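Local structure of estrogen receptor (Crassostrea gigas, 4N1Y) at residues 44-49 against 219-224; 64-69 against 156-161; 137-142 against 175-180. The protein probably regulates transcription as a nuclear receptor of the steroid hormone receptor family, one that has evolved constitutive activity. One frame throughout, in Å; residues are numbered along the deposited sequence.

Interaction 1 of 3, residues 44-49 against 219-224; sequences LAEREL and TFCDLL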
ATOM      1  N   LEU B  44      24.207  -4.045   2.492  1.00 69.81           N
ATOM      2  CA  LEU B  44      23.542  -4.687   3.599  1.00 58.24           C
ATOM      3  C   LEU B  44      22.257  -5.245   3.012  1.00 64.50           C
ATOM      4  O   LEU B  44      21.853  -6.372   3.314  1.00 60.33           O
ATOM      5  CB  LEU B  44      23.262  -3.705   4.721  1.00 50.56           C
ATOM      6  CG  LEU B  44      22.699  -4.360   5.971  1.00 64.20           C
ATOM      7  CD1 LEU B  44      23.624  -5.448   6.486  1.00 72.34           C
ATOM      8  CD2 LEU B  44      22.459  -3.311   7.024  1.00 72.84           C
ATOM      9  N   ALA B  45      21.662  -4.461   2.113  1.00 61.18           N
ATOM     10  CA  ALA B  45      20.426  -4.834   1.456  1.00 51.90           C
ATOM     11  C   ALA B  45      20.611  -6.101   0.654  1.00 62.55           C
ATOM     12  O   ALA B  45      19.750  -6.973   0.667  1.00 76.70           O
ATOM     13  CB  ALA B  45      19.953  -3.729   0.564  1.00 42.38           C
ATOM     14  N   GLU B  46      21.728  -6.204  -0.049  1.00 64.34           N
ATOM     15  CA  GLU B  46      21.965  -7.375  -0.879  1.00 68.27           C
ATOM     16  C   GLU B  46      22.170  -8.654  -0.066  1.00 65.37           C
ATOM     17  O   GLU B  46      21.719  -9.727  -0.473  1.00 58.30           O
ATOM     18  CB  GLU B  46      23.142  -7.137  -1.815  1.00 75.38           C
ATOM     19  CG  GLU B  46      22.668  -7.176  -3.244  1.00 86.56           C
ATOM     20  CD  GLU B  46      23.776  -7.249  -4.254  1.00101.82           C
ATOM     21  OE1 GLU B  46      24.303  -8.359  -4.486  1.00102.12           O
ATOM     22  OE2 GLU B  46      24.095  -6.191  -4.836  1.00112.07           O
ATOM     23  N   ARG B  47      22.830  -8.550   1.083  1.00 64.41           N
ATOM     24  CA  ARG B  47      23.027  -9.728   1.919  1.00 60.50           C
ATOM     25  C   ARG B  47      21.677 -10.161   2.500  1.00 65.88           C
ATOM     26  O   ARG B  47      21.344 -11.341   2.503  1.00 62.89           O
ATOM     27  CB  ARG B  47      24.042  -9.440   3.023  1.00 51.85           C
ATOM     28  CG  ARG B  47      25.414  -9.053   2.488  1.00 62.93           C
ATOM     29  CD  ARG B  47      26.527  -9.262   3.523  1.00 77.93           C
ATOM     30  NE  ARG B  47      26.102  -8.845   4.861  1.00 84.57           N
ATOM     31  CZ  ARG B  47      26.518  -9.400   5.994  1.00 84.44           C
ATOM     32  NH1 ARG B  47      27.386 -10.408   5.971  1.00 85.45           N
ATOM     33  NH2 ARG B  47      26.068  -8.941   7.154  1.00 80.56           N
ATOM     34  N   GLU B  48      20.872  -9.199   2.936  1.00 66.98           N
ATOM     35  CA  GLU B  48      19.574  -9.528   3.506  1.00 70.24           C
ATOM     36  C   GLU B  48      18.699 -10.057   2.361  1.00 70.84           C
ATOM     37  O   GLU B  48      17.795 -10.867   2.571  1.00 70.26           O
ATOM     38  CB  GLU B  48      18.935  -8.317   4.232  1.00 52.90           C
ATOM     39  CG  GLU B  48      19.828  -7.715   5.367  1.00112.06           C
ATOM     40  CD  GLU B  48      19.239  -6.488   6.107  1.00111.57           C
ATOM     41  OE1 GLU B  48      18.408  -5.749   5.525  1.00111.79           O
ATOM     42  OE2 GLU B  48      19.661  -6.234   7.267  1.00104.57           O
ATOM     43  N   LEU B  49      18.995  -9.615   1.143  1.00 62.89           N
ATOM     44  CA  LEU B  49      18.254 -10.074  -0.022  1.00 66.18           C
ATOM     45  C   LEU B  49      18.450 -11.568  -0.307  1.00 70.32           C
ATOM     46  O   LEU B  49      17.479 -12.289  -0.542  1.00 78.94           O
ATOM     47  CB  LEU B  49      18.645  -9.248  -1.247  1.00 71.95           C
ATOM     48  CG  LEU B  49      17.768  -9.417  -2.492  1.00 73.49           C
ATOM     49  CD1 LEU B  49      16.296  -9.225  -2.165  1.00 68.23           C
ATOM     50  CD2 LEU B  49      18.204  -8.454  -3.599  1.00 76.36           C
ATOM     51  N   THR B 219      27.926   1.665  -5.870  1.00 79.90           N
ATOM     52  CA  THR B 219      28.131   0.429  -6.586  1.00 87.75           C
ATOM     53  C   THR B 219      27.157  -0.654  -6.151  1.00 79.56           C
ATOM     54  O   THR B 219      26.995  -0.916  -4.966  1.00 79.13           O
ATOM     55  CB  THR B 219      29.571  -0.032  -6.412  1.00 96.90           C
ATOM     56  OG1 THR B 219      29.748  -0.506  -5.076  1.00 99.30           O
ATOM     57  CG2 THR B 219      30.508   1.148  -6.639  1.00100.09           C
ATOM     58  N   PHE B 220      26.484  -1.255  -7.122  1.00 80.11           N
ATOM     59  CA  PHE B 220      25.543  -2.337  -6.841  1.00 83.60           C
ATOM     60  C   PHE B 220      26.084  -3.654  -7.318  1.00 81.55           C
ATOM     61  O   PHE B 220      26.626  -3.710  -8.417  1.00 81.54           O
ATOM     62  CB  PHE B 220      24.202  -2.116  -7.550  1.00 83.09           C
ATOM     63  CG  PHE B 220      23.408  -0.956  -7.039  1.00 77.60           C
ATOM     64  CD1 PHE B 220      22.203  -1.161  -6.385  1.00 74.10           C
ATOM     65  CD2 PHE B 220      23.837   0.343  -7.255  1.00 81.46           C
ATOM     66  CE1 PHE B 220      21.451  -0.085  -5.927  1.00 74.44           C
ATOM     67  CE2 PHE B 220      23.093   1.422  -6.802  1.00 82.05           C
ATOM     68  CZ  PHE B 220      21.899   1.211  -6.140  1.00 74.81           C
ATOM     69  N   CYS B 221      25.941  -4.728  -6.549  1.00 81.57           N
ATOM     70  CA  CYS B 221      26.218  -6.018  -7.168  1.00 81.82           C
ATOM     71  C   CYS B 221      25.007  -6.387  -7.967  1.00 80.04           C
ATOM     72  O   CYS B 221      23.947  -5.746  -7.858  1.00 79.06           O
ATOM     73  CB  CYS B 221      26.593  -7.148  -6.192  1.00 75.93           C
ATOM     74  SG  CYS B 221      28.351  -7.229  -5.760  1.00145.63           S
ATOM     75  N   ASP B 222      25.163  -7.499  -8.673  1.00 80.82           N
ATOM     76  CA  ASP B 222      24.283  -7.895  -9.742  1.00 78.91           C
ATOM     77  C   ASP B 222      22.952  -8.410  -9.239  1.00 73.05           C
ATOM     78  O   ASP B 222      21.938  -8.218  -9.901  1.00 73.47           O
ATOM     79  CB  ASP B 222      24.989  -8.922 -10.602  1.00 85.96           C
ATOM     80  CG  ASP B 222      26.277  -8.382 -11.185  1.00 99.32           C
ATOM     81  OD1 ASP B 222      26.246  -7.271 -11.742  1.00107.19           O
ATOM     82  OD2 ASP B 222      27.326  -9.053 -11.090  1.00 99.77           O
ATOM     83  N   LEU B 223      22.941  -9.015  -8.055  1.00 56.01           N
ATOM     84  CA  LEU B 223      21.676  -9.455  -7.487  1.00 62.90           C
ATOM     85  C   LEU B 223      20.717  -8.299  -7.286  1.00 71.20           C
ATOM     86  O   LEU B 223      19.591  -8.325  -7.782  1.00 75.72           O
ATOM     87  CB  LEU B 223      21.890 -10.158  -6.158  1.00 65.08           C
ATOM     88  CG  LEU B 223      20.576 -10.596  -5.500  1.00 71.49           C
ATOM     89  CD1 LEU B 223      19.861 -11.680  -6.286  1.00 69.68           C
ATOM     90  CD2 LEU B 223      20.781 -11.022  -4.051  1.00 78.35           C
ATOM     91  N   LEU B 224      21.183  -7.269  -6.591  1.00 74.01           N
ATOM     92  CA  LEU B 224      20.360  -6.100  -6.333  1.00 67.83           C
ATOM     93  C   LEU B 224      20.044  -5.433  -7.668  1.00 73.00           C
ATOM     94  O   LEU B 224      18.945  -4.930  -7.911  1.00 71.94           O
ATOM     95  CB  LEU B 224      21.083  -5.130  -5.400  1.00 65.00           C
ATOM     96  CG  LEU B 224      20.190  -4.180  -4.619  1.00 67.87           C
ATOM     97  CD1 LEU B 224      19.060  -4.970  -4.043  1.00 73.01           C
ATOM     98  CD2 LEU B 224      20.961  -3.522  -3.512  1.00 72.66           C
TER

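Interaction 2 of 3, residues 64-69 against 156-161; sequences DLSLSD and LASYNQ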
ATOM      1  N   ASP B  64       5.948 -24.831  -4.207  1.00 64.87           N
ATOM      2  CA  ASP B  64       5.022 -25.473  -5.134  1.00 67.16           C
ATOM      3  C   ASP B  64       4.470 -24.526  -6.215  1.00 66.91           C
ATOM      4  O   ASP B  64       3.787 -24.978  -7.136  1.00 71.56           O
ATOM      5  CB  ASP B  64       3.889 -26.134  -4.358  1.00 76.05           C
ATOM      6  CG  ASP B  64       4.390 -27.242  -3.450  1.00 89.12           C
ATOM      7  OD1 ASP B  64       5.183 -28.095  -3.928  1.00 89.42           O
ATOM      8  OD2 ASP B  64       4.017 -27.242  -2.253  1.00 90.57           O
ATOM      9  N   LEU B  65       4.742 -23.224  -6.092  1.00 56.81           N
ATOM     10  CA  LEU B  65       4.466 -22.268  -7.171  1.00 57.65           C
ATOM     11  C   LEU B  65       5.414 -22.532  -8.363  1.00 62.68           C
ATOM     12  O   LEU B  65       6.483 -23.129  -8.193  1.00 64.63           O
ATOM     13  CB  LEU B  65       4.645 -20.834  -6.676  1.00 53.56           C
ATOM     14  CG  LEU B  65       3.871 -20.450  -5.417  1.00 55.13           C
ATOM     15  CD1 LEU B  65       4.180 -19.032  -4.993  1.00 38.27           C
ATOM     16  CD2 LEU B  65       2.387 -20.603  -5.657  1.00 60.60           C
ATOM     17  N   SER B  66       5.029 -22.110  -9.565  1.00 47.01           N
ATOM     18  CA  SER B  66       5.937 -22.161 -10.715  1.00 49.02           C
ATOM     19  C   SER B  66       7.197 -21.321 -10.464  1.00 61.31           C
ATOM     20  O   SER B  66       7.150 -20.346  -9.696  1.00 66.16           O
ATOM     21  CB  SER B  66       5.219 -21.694 -11.978  1.00 49.88           C
ATOM     22  OG  SER B  66       5.061 -20.286 -11.976  1.00 74.40           O
ATOM     23  N   LEU B  67       8.324 -21.704 -11.069  1.00 53.55           N
ATOM     24  CA  LEU B  67       9.552 -20.921 -10.900  1.00 57.65           C
ATOM     25  C   LEU B  67       9.380 -19.469 -11.283  1.00 61.49           C
ATOM     26  O   LEU B  67       9.729 -18.580 -10.504  1.00 60.65           O
ATOM     27  CB  LEU B  67      10.713 -21.499 -11.694  1.00 62.05           C
ATOM     28  CG  LEU B  67      11.453 -22.706 -11.122  1.00 74.31           C
ATOM     29  CD1 LEU B  67      12.847 -22.243 -10.740  1.00 85.21           C
ATOM     30  CD2 LEU B  67      10.761 -23.301  -9.911  1.00 67.68           C
ATOM     31  N   SER B  68       8.819 -19.226 -12.461  1.00 54.63           N
ATOM     32  CA  SER B  68       8.586 -17.855 -12.890  1.00 56.14           C
ATOM     33  C   SER B  68       7.806 -17.040 -11.817  1.00 51.57           C
ATOM     34  O   SER B  68       8.129 -15.883 -11.552  1.00 49.64           O
ATOM     35  CB  SER B  68       7.852 -17.841 -14.235  1.00 54.41           C
ATOM     36  OG  SER B  68       6.475 -17.557 -14.061  1.00 62.45           O
ATOM     37  N   ASP B  69       6.806 -17.646 -11.183  1.00 52.65           N
ATOM     38  CA  ASP B  69       6.006 -16.922 -10.196  1.00 53.26           C
ATOM     39  C   ASP B  69       6.745 -16.790  -8.852  1.00 51.31           C
ATOM     40  O   ASP B  69       6.570 -15.797  -8.139  1.00 51.95           O
ATOM     41  CB  ASP B  69       4.645 -17.598 -10.012  1.00 56.54           C
ATOM     42  CG  ASP B  69       3.742 -17.433 -11.236  1.00 72.33           C
ATOM     43  OD1 ASP B  69       4.008 -16.532 -12.065  1.00 77.49           O
ATOM     44  OD2 ASP B  69       2.769 -18.205 -11.376  1.00 78.80           O
ATOM     45  N   LEU B 156      -1.673 -14.655 -11.748  1.00 44.29           N
ATOM     46  CA  LEU B 156      -0.536 -15.427 -12.229  1.00 47.09           C
ATOM     47  C   LEU B 156      -0.921 -16.888 -12.516  1.00 53.88           C
ATOM     48  O   LEU B 156      -1.973 -17.351 -12.091  1.00 56.35           O
ATOM     49  CB  LEU B 156       0.587 -15.391 -11.200  1.00 44.80           C
ATOM     50  CG  LEU B 156       1.235 -14.055 -10.868  1.00 43.34           C
ATOM     51  CD1 LEU B 156       2.094 -14.273  -9.657  1.00 38.21           C
ATOM     52  CD2 LEU B 156       2.073 -13.554 -12.035  1.00 43.19           C
ATOM     53  N   ALA B 157      -0.060 -17.616 -13.215  1.00 50.56           N
ATOM     54  CA  ALA B 157      -0.292 -19.033 -13.465  1.00 50.58           C
ATOM     55  C   ALA B 157      -0.565 -19.792 -12.159  1.00 52.17           C
ATOM     56  O   ALA B 157      -1.411 -20.689 -12.093  1.00 54.92           O
ATOM     57  CB  ALA B 157       0.890 -19.625 -14.195  1.00 49.85           C
ATOM     58  N   SER B 158       0.158 -19.426 -11.115  1.00 47.00           N
ATOM     59  CA  SER B 158       0.045 -20.123  -9.845  1.00 54.30           C
ATOM     60  C   SER B 158      -1.063 -19.534  -8.967  1.00 54.99           C
ATOM     61  O   SER B 158      -1.011 -19.630  -7.739  1.00 49.07           O
ATOM     62  CB  SER B 158       1.386 -20.087  -9.117  1.00 53.85           C
ATOM     63  OG  SER B 158       2.401 -20.669  -9.919  1.00 58.78           O
ATOM     64  N   TYR B 159      -2.048 -18.902  -9.600  1.00 49.31           N
ATOM     65  CA  TYR B 159      -3.118 -18.224  -8.877  1.00 50.96           C
ATOM     66  C   TYR B 159      -3.732 -19.047  -7.745  1.00 46.52           C
ATOM     67  O   TYR B 159      -3.880 -18.555  -6.630  1.00 56.34           O
ATOM     68  CB  TYR B 159      -4.221 -17.802  -9.843  1.00 49.96           C
ATOM     69  CG  TYR B 159      -5.405 -17.163  -9.158  1.00 50.02           C
ATOM     70  CD1 TYR B 159      -5.375 -15.823  -8.799  1.00 51.22           C
ATOM     71  CD2 TYR B 159      -6.557 -17.897  -8.868  1.00 50.22           C
ATOM     72  CE1 TYR B 159      -6.450 -15.226  -8.178  1.00 54.48           C
ATOM     73  CE2 TYR B 159      -7.649 -17.298  -8.240  1.00 50.92           C
ATOM     74  CZ  TYR B 159      -7.579 -15.964  -7.898  1.00 54.41           C
ATOM     75  OH  TYR B 159      -8.634 -15.339  -7.279  1.00 64.95           O
ATOM     76  N   ASN B 160      -4.076 -20.293  -8.037  1.00 52.42           N
ATOM     77  CA  ASN B 160      -4.704 -21.176  -7.065  1.00 56.43           C
ATOM     78  C   ASN B 160      -3.965 -21.345  -5.780  1.00 50.56           C
ATOM     79  O   ASN B 160      -4.496 -21.142  -4.691  1.00 48.85           O
ATOM     80  CB  ASN B 160      -4.829 -22.567  -7.641  1.00 72.64           C
ATOM     81  CG  ASN B 160      -5.933 -22.671  -8.574  1.00 91.01           C
ATOM     82  OD1 ASN B 160      -6.876 -21.889  -8.492  1.00 90.08           O
ATOM     83  ND2 ASN B 160      -5.864 -23.648  -9.475  1.00103.78           N
ATOM     84  N   GLN B 161      -2.696 -21.673  -5.954  1.00 42.26           N
ATOM     85  CA  GLN B 161      -1.811 -22.052  -4.879  1.00 48.93           C
ATOM     86  C   GLN B 161      -1.538 -20.842  -4.001  1.00 51.51           C
ATOM     87  O   GLN B 161      -1.477 -20.954  -2.777  1.00 59.77           O
ATOM     88  CB  GLN B 161      -0.557 -22.612  -5.505  1.00 51.15           C
ATOM     89  CG  GLN B 161      -0.963 -23.263  -6.825  1.00 73.21           C
ATOM     90  CD  GLN B 161       0.185 -23.764  -7.666  1.00 88.47           C
ATOM     91  OE1 GLN B 161       1.198 -24.243  -7.152  1.00 96.07           O
ATOM     92  NE2 GLN B 161       0.042 -23.619  -8.986  1.00 84.92           N
TER
HETATM   93  O   HOH W   1       2.572 -16.351 -14.202  1.00 53.87           O

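Interaction 3 of 3, residues 137-142 against 175-180; sequences KDELLL and DTAQKY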
ATOM      1  N   LYS B 137       6.935 -11.324  17.619  1.00 41.67           N
ATOM      2  CA  LYS B 137       7.748 -11.848  16.511  1.00 38.79           C
ATOM      3  C   LYS B 137       6.917 -12.730  15.577  1.00 49.70           C
ATOM      4  O   LYS B 137       6.954 -12.557  14.342  1.00 45.10           O
ATOM      5  CB  LYS B 137       8.945 -12.645  17.020  1.00 41.77           C
ATOM      6  CG  LYS B 137       9.904 -13.052  15.910  1.00 52.31           C
ATOM      7  CD  LYS B 137      10.899 -14.090  16.398  1.00 73.07           C
ATOM      8  CE  LYS B 137      11.829 -14.576  15.288  1.00 78.17           C
ATOM      9  NZ  LYS B 137      12.975 -15.362  15.849  1.00 80.93           N
ATOM     10  N   ASP B 138       6.160 -13.657  16.173  1.00 43.28           N
ATOM     11  CA  ASP B 138       5.290 -14.546  15.406  1.00 42.43           C
ATOM     12  C   ASP B 138       4.363 -13.785  14.486  1.00 43.57           C
ATOM     13  O   ASP B 138       4.069 -14.236  13.386  1.00 46.74           O
ATOM     14  CB  ASP B 138       4.468 -15.433  16.326  1.00 49.45           C
ATOM     15  CG  ASP B 138       5.303 -16.464  17.013  1.00 60.14           C
ATOM     16  OD1 ASP B 138       6.483 -16.625  16.634  1.00 60.61           O
ATOM     17  OD2 ASP B 138       4.773 -17.129  17.920  1.00 72.44           O
ATOM     18  N   GLU B 139       3.874 -12.644  14.945  1.00 44.88           N
ATOM     19  CA  GLU B 139       3.029 -11.835  14.092  1.00 43.22           C
ATOM     20  C   GLU B 139       3.865 -11.258  12.960  1.00 47.45           C
ATOM     21  O   GLU B 139       3.412 -11.230  11.820  1.00 54.39           O
ATOM     22  CB  GLU B 139       2.350 -10.734  14.893  1.00 44.57           C
ATOM     23  CG  GLU B 139       1.568 -11.267  16.090  1.00 57.93           C
ATOM     24  CD  GLU B 139       0.874 -10.161  16.875  1.00 61.50           C
ATOM     25  OE1 GLU B 139       1.471  -9.685  17.866  1.00 52.21           O
ATOM     26  OE2 GLU B 139      -0.255  -9.765  16.506  1.00 59.73           O
ATOM     27  N   LEU B 140       5.095 -10.837  13.253  1.00 39.99           N
ATOM     28  CA  LEU B 140       5.930 -10.279  12.197  1.00 39.85           C
ATOM     29  C   LEU B 140       6.279 -11.325  11.134  1.00 46.81           C
ATOM     30  O   LEU B 140       6.195 -11.051   9.930  1.00 47.20           O
ATOM     31  CB  LEU B 140       7.225  -9.690  12.756  1.00 42.10           C
ATOM     32  CG  LEU B 140       8.097  -9.286  11.545  1.00 56.45           C
ATOM     33  CD1 LEU B 140       7.917  -7.819  11.110  1.00 55.02           C
ATOM     34  CD2 LEU B 140       9.563  -9.640  11.729  1.00 67.37           C
ATOM     35  N   LEU B 141       6.674 -12.513  11.588  1.00 38.98           N
ATOM     36  CA  LEU B 141       6.926 -13.632  10.692  1.00 46.26           C
ATOM     37  C   LEU B 141       5.742 -13.832   9.734  1.00 46.64           C
ATOM     38  O   LEU B 141       5.922 -14.002   8.527  1.00 51.03           O
ATOM     39  CB  LEU B 141       7.194 -14.902  11.499  1.00 47.85           C
ATOM     40  CG  LEU B 141       8.519 -14.834  12.264  1.00 43.06           C
ATOM     41  CD1 LEU B 141       8.819 -16.104  13.025  1.00 40.07           C
ATOM     42  CD2 LEU B 141       9.637 -14.540  11.305  1.00 37.15           C
ATOM     43  N   LEU B 142       4.532 -13.802  10.274  1.00 39.42           N
ATOM     44  CA  LEU B 142       3.349 -13.981   9.446  1.00 41.87           C
ATOM     45  C   LEU B 142       3.212 -12.810   8.497  1.00 45.24           C
ATOM     46  O   LEU B 142       2.888 -12.968   7.327  1.00 47.99           O
ATOM     47  CB  LEU B 142       2.105 -14.117  10.324  1.00 38.42           C
ATOM     48  CG  LEU B 142       2.103 -15.432  11.114  1.00 38.69           C
ATOM     49  CD1 LEU B 142       0.889 -15.499  12.030  1.00 37.15           C
ATOM     50  CD2 LEU B 142       2.179 -16.659  10.173  1.00 34.36           C
ATOM     51  N   ASP B 175      -5.397 -16.292  14.306  1.00 49.17           N
ATOM     52  CA  ASP B 175      -5.175 -17.142  15.476  1.00 49.87           C
ATOM     53  C   ASP B 175      -4.030 -16.628  16.322  1.00 51.31           C
ATOM     54  O   ASP B 175      -4.095 -16.665  17.544  1.00 49.26           O
ATOM     55  CB  ASP B 175      -4.916 -18.589  15.056  1.00 68.52           C
ATOM     56  CG  ASP B 175      -6.174 -19.282  14.557  1.00 88.95           C
ATOM     57  OD1 ASP B 175      -7.222 -18.605  14.464  1.00 90.51           O
ATOM     58  OD2 ASP B 175      -6.119 -20.495  14.247  1.00102.39           O
ATOM     59  N   THR B 176      -2.974 -16.152  15.669  1.00 59.34           N
ATOM     60  CA  THR B 176      -1.808 -15.669  16.394  1.00 55.91           C
ATOM     61  C   THR B 176      -2.149 -14.387  17.129  1.00 51.08           C
ATOM     62  O   THR B 176      -1.659 -14.139  18.231  1.00 46.14           O
ATOM     63  CB  THR B 176      -0.627 -15.455  15.451  1.00 46.14           C
ATOM     64  OG1 THR B 176      -0.323 -16.711  14.843  1.00 56.12           O
ATOM     65  CG2 THR B 176       0.609 -15.002  16.210  1.00 39.20           C
ATOM     66  N   ALA B 177      -3.025 -13.594  16.531  1.00 37.50           N
ATOM     67  CA  ALA B 177      -3.463 -12.374  17.177  1.00 37.30           C
ATOM     68  C   ALA B 177      -4.315 -12.691  18.391  1.00 47.31           C
ATOM     69  O   ALA B 177      -4.262 -11.995  19.405  1.00 46.29           O
ATOM     70  CB  ALA B 177      -4.223 -11.525  16.218  1.00 35.45           C
ATOM     71  N   GLN B 178      -5.092 -13.760  18.294  1.00 45.13           N
ATOM     72  CA  GLN B 178      -5.929 -14.136  19.405  1.00 45.99           C
ATOM     73  C   GLN B 178      -5.044 -14.578  20.565  1.00 50.71           C
ATOM     74  O   GLN B 178      -5.346 -14.299  21.724  1.00 58.18           O
ATOM     75  CB  GLN B 178      -6.912 -15.236  19.002  1.00 44.67           C
ATOM     76  CG  GLN B 178      -7.900 -15.667  20.116  1.00 51.83           C
ATOM     77  CD  GLN B 178      -8.779 -14.539  20.642  1.00 52.47           C
ATOM     78  OE1 GLN B 178      -8.842 -13.462  20.062  1.00 64.20           O
ATOM     79  NE2 GLN B 178      -9.449 -14.783  21.757  1.00 50.02           N
ATOM     80  N   LYS B 179      -3.928 -15.224  20.242  1.00 47.71           N
ATOM     81  CA  LYS B 179      -3.009 -15.746  21.253  1.00 48.94           C
ATOM     82  C   LYS B 179      -2.340 -14.620  22.059  1.00 53.25           C
ATOM     83  O   LYS B 179      -2.328 -14.647  23.279  1.00 49.94           O
ATOM     84  CB  LYS B 179      -1.952 -16.636  20.596  1.00 47.13           C
ATOM     85  CG  LYS B 179      -1.154 -17.443  21.574  1.00 49.93           C
ATOM     86  CD  LYS B 179       0.064 -18.073  20.927  1.00 60.89           C
ATOM     87  CE  LYS B 179       0.803 -18.930  21.955  1.00 73.57           C
ATOM     88  NZ  LYS B 179       1.947 -19.700  21.394  1.00 78.65           N
ATOM     89  N   TYR B 180      -1.753 -13.648  21.370  1.00 55.45           N
ATOM     90  CA  TYR B 180      -1.006 -12.596  22.050  1.00 50.64           C
ATOM     91  C   TYR B 180      -1.865 -11.384  22.366  1.00 53.33           C
ATOM     92  O   TYR B 180      -1.464 -10.542  23.167  1.00 48.27           O
ATOM     93  CB  TYR B 180       0.203 -12.165  21.218  1.00 43.37           C
ATOM     94  CG  TYR B 180       1.161 -13.289  20.989  1.00 45.65           C
ATOM     95  CD1 TYR B 180       1.911 -13.804  22.039  1.00 48.62           C
ATOM     96  CD2 TYR B 180       1.292 -13.868  19.733  1.00 42.62           C
ATOM     97  CE1 TYR B 180       2.780 -14.857  21.840  1.00 59.09           C
ATOM     98  CE2 TYR B 180       2.159 -14.913  19.521  1.00 43.58           C
ATOM     99  CZ  TYR B 180       2.903 -15.407  20.574  1.00 58.28           C
ATOM    100  OH  TYR B 180       3.769 -16.458  20.366  1.00 60.83           O
TER

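Interaction 1 of 3, residues 44-49 against 219-224
L49 meets L223 and L224 in the packed half of this contact. Its CD2 reaches L224 CD1 at 3.6 Å. The same L49 CD2 lies 3.7 Å from L223 CD2, so one methyl serves both leucines. L49 can do this because its CG lies anti to the backbone N (chi1 -169°), which swings the branch across the two neighbours. A45 adds a lighter touch, with CB 4.2 Å from L224 CD2. W78 of helix 67-89 packs on both L49 and L224, and L82 on A45.

The outer half is polar and more open. E46 stretches out from helix 34-56, its CG passing L224 CB at 3.4 Å. There OE1 lies 3.4 Å from L223 CB, the two side chains running past each other in opposite directions. OE2 makes a salt bridge to K43. The carboxylate lies beside C221, the N-cap of helix 222-229, where the helix dipole would probably suit its negative charge. C221 and D222 are exposed. D222 points away from helix 34-56, and its OD1 makes a salt bridge to K225. The F220 ring packs on V42 of helix 34-56 and on F209 and L212 of helix 187-215.

The C-terminal helix thus docks on helix 34-56. This is consistent with the docked activation helix (AF-2) of active nuclear receptor ligand-binding domains and fits constitutive activity.

Interaction 2 of 3, residues 64-69 against 156-161
D69 OD2 is gripped by two donors from the same residue, S158. The backbone N of S158 bonds to D69 OD2 at 2.9 Å, nearly in line with the C-O bond. S158 OG also donates to D69 OD2 at 2.9 Å and meets the lone pair of OD2 that faces away from OD1. S158 OG in turn accepts from S66 N at 3.0 Å, an almost straight bond (169°). The hydroxyl thus accepts from the backbone of segment 64-69 and donates to its aspartate. With OG anti to its carbonyl carbon (chi1 -58°), S158 places it between S66 and the acid.

The other carboxylate oxygen is held by water, which donates to D69 OD1 at 2.6 Å and accepts from A157 N. On the D69 side, S66 is the N-cap of helix 67-89, and its OG accepts from D69 N. Apolar groups flank this network. L156 CD2 lies 3.6 Å from D69 OD1, and L65 CD2 packs 3.6 Å from S158 CB. L65 and L156 both also rest on I162.

With an alanine in place of D69, S158 N and OG would probably lose their shared acceptor, and the bridging water its anchor. A buried carboxylate fed by backbone, hydroxyl and water donors is likely to stay ionised, and it ties the starts of helices 67-89 and 159-180 together by directed bonds.

Interaction 3 of 3, residues 137-142 against 175-180
Helices 137-149 and 159-180 run antiparallel here. The short segments 137-142 and 175-180 have axes 9.8 Å apart, with 166° between their directions. The backbones come nearest at E139 and T176, whose CA atoms are 6.6 Å apart.

T176 points into this gap and meets three residues. Its CG2 lies 3.9 Å from E139 CG and equally near D138 CB. T176 CG2 also sits at the edge of the Y180 ring, in its plane. The other branch meets L142 tip to tip, with L142 CD1 3.3 Å from T176 OG1. That hydroxyl is satisfied within its own helix by A172 O. The split is set by the first torsion: CG2 lies anti to the backbone N, while OG1 lies anti to the carbonyl carbon (chi1 -60°).

Y180 supplies the direct polar link. Its OH donates to D138 OD2 at 2.7 Å. The hydroxyl comes from above the carboxylate plane, and the ring and carboxylate planes are 59° apart. D138 OD1 is taken by N15 of helix 7-15, so the acid joins three helices. K179 CD lies over one face of the Y180 ring, 3.9 Å above its plane, and the ring also stacks with H136.

E139 is buried, but its carboxylate has partners. OE1 accepts from H181 NE2 and H136 N, and OE2 from H187 NE2. These bonds fix the outer end of the side chain, while its CG packs on T176. If the histidines carry charge, they would also balance the acid.

The pairing of two antiparallel neighbours, with helices 7-15 and 187-215 packed against it, belongs to the layered helical sandwich of nuclear receptor ligand-binding domains.

Interactions 2 and 3 both use helix 159-180. Interaction 2 holds its start against helix 67-89, and interaction 3 holds its last turns against helix 137-149. Their centres are 26 Å apart and they do not touch. Interaction 1 lies across the centre of the chain from interaction 3 and encloses both others along the sequence. Interaction 3 is the buried one, while interactions 1 and 2 are partly buried. Chemistry follows place. Where the C-terminal helix docks, leucine packing lies beside a glutamate that reaches across to the helix start. Helix starts are joined by a serine-aspartate network with water. The helix pair mixes methyl packing with one tyrosine-aspartate bond.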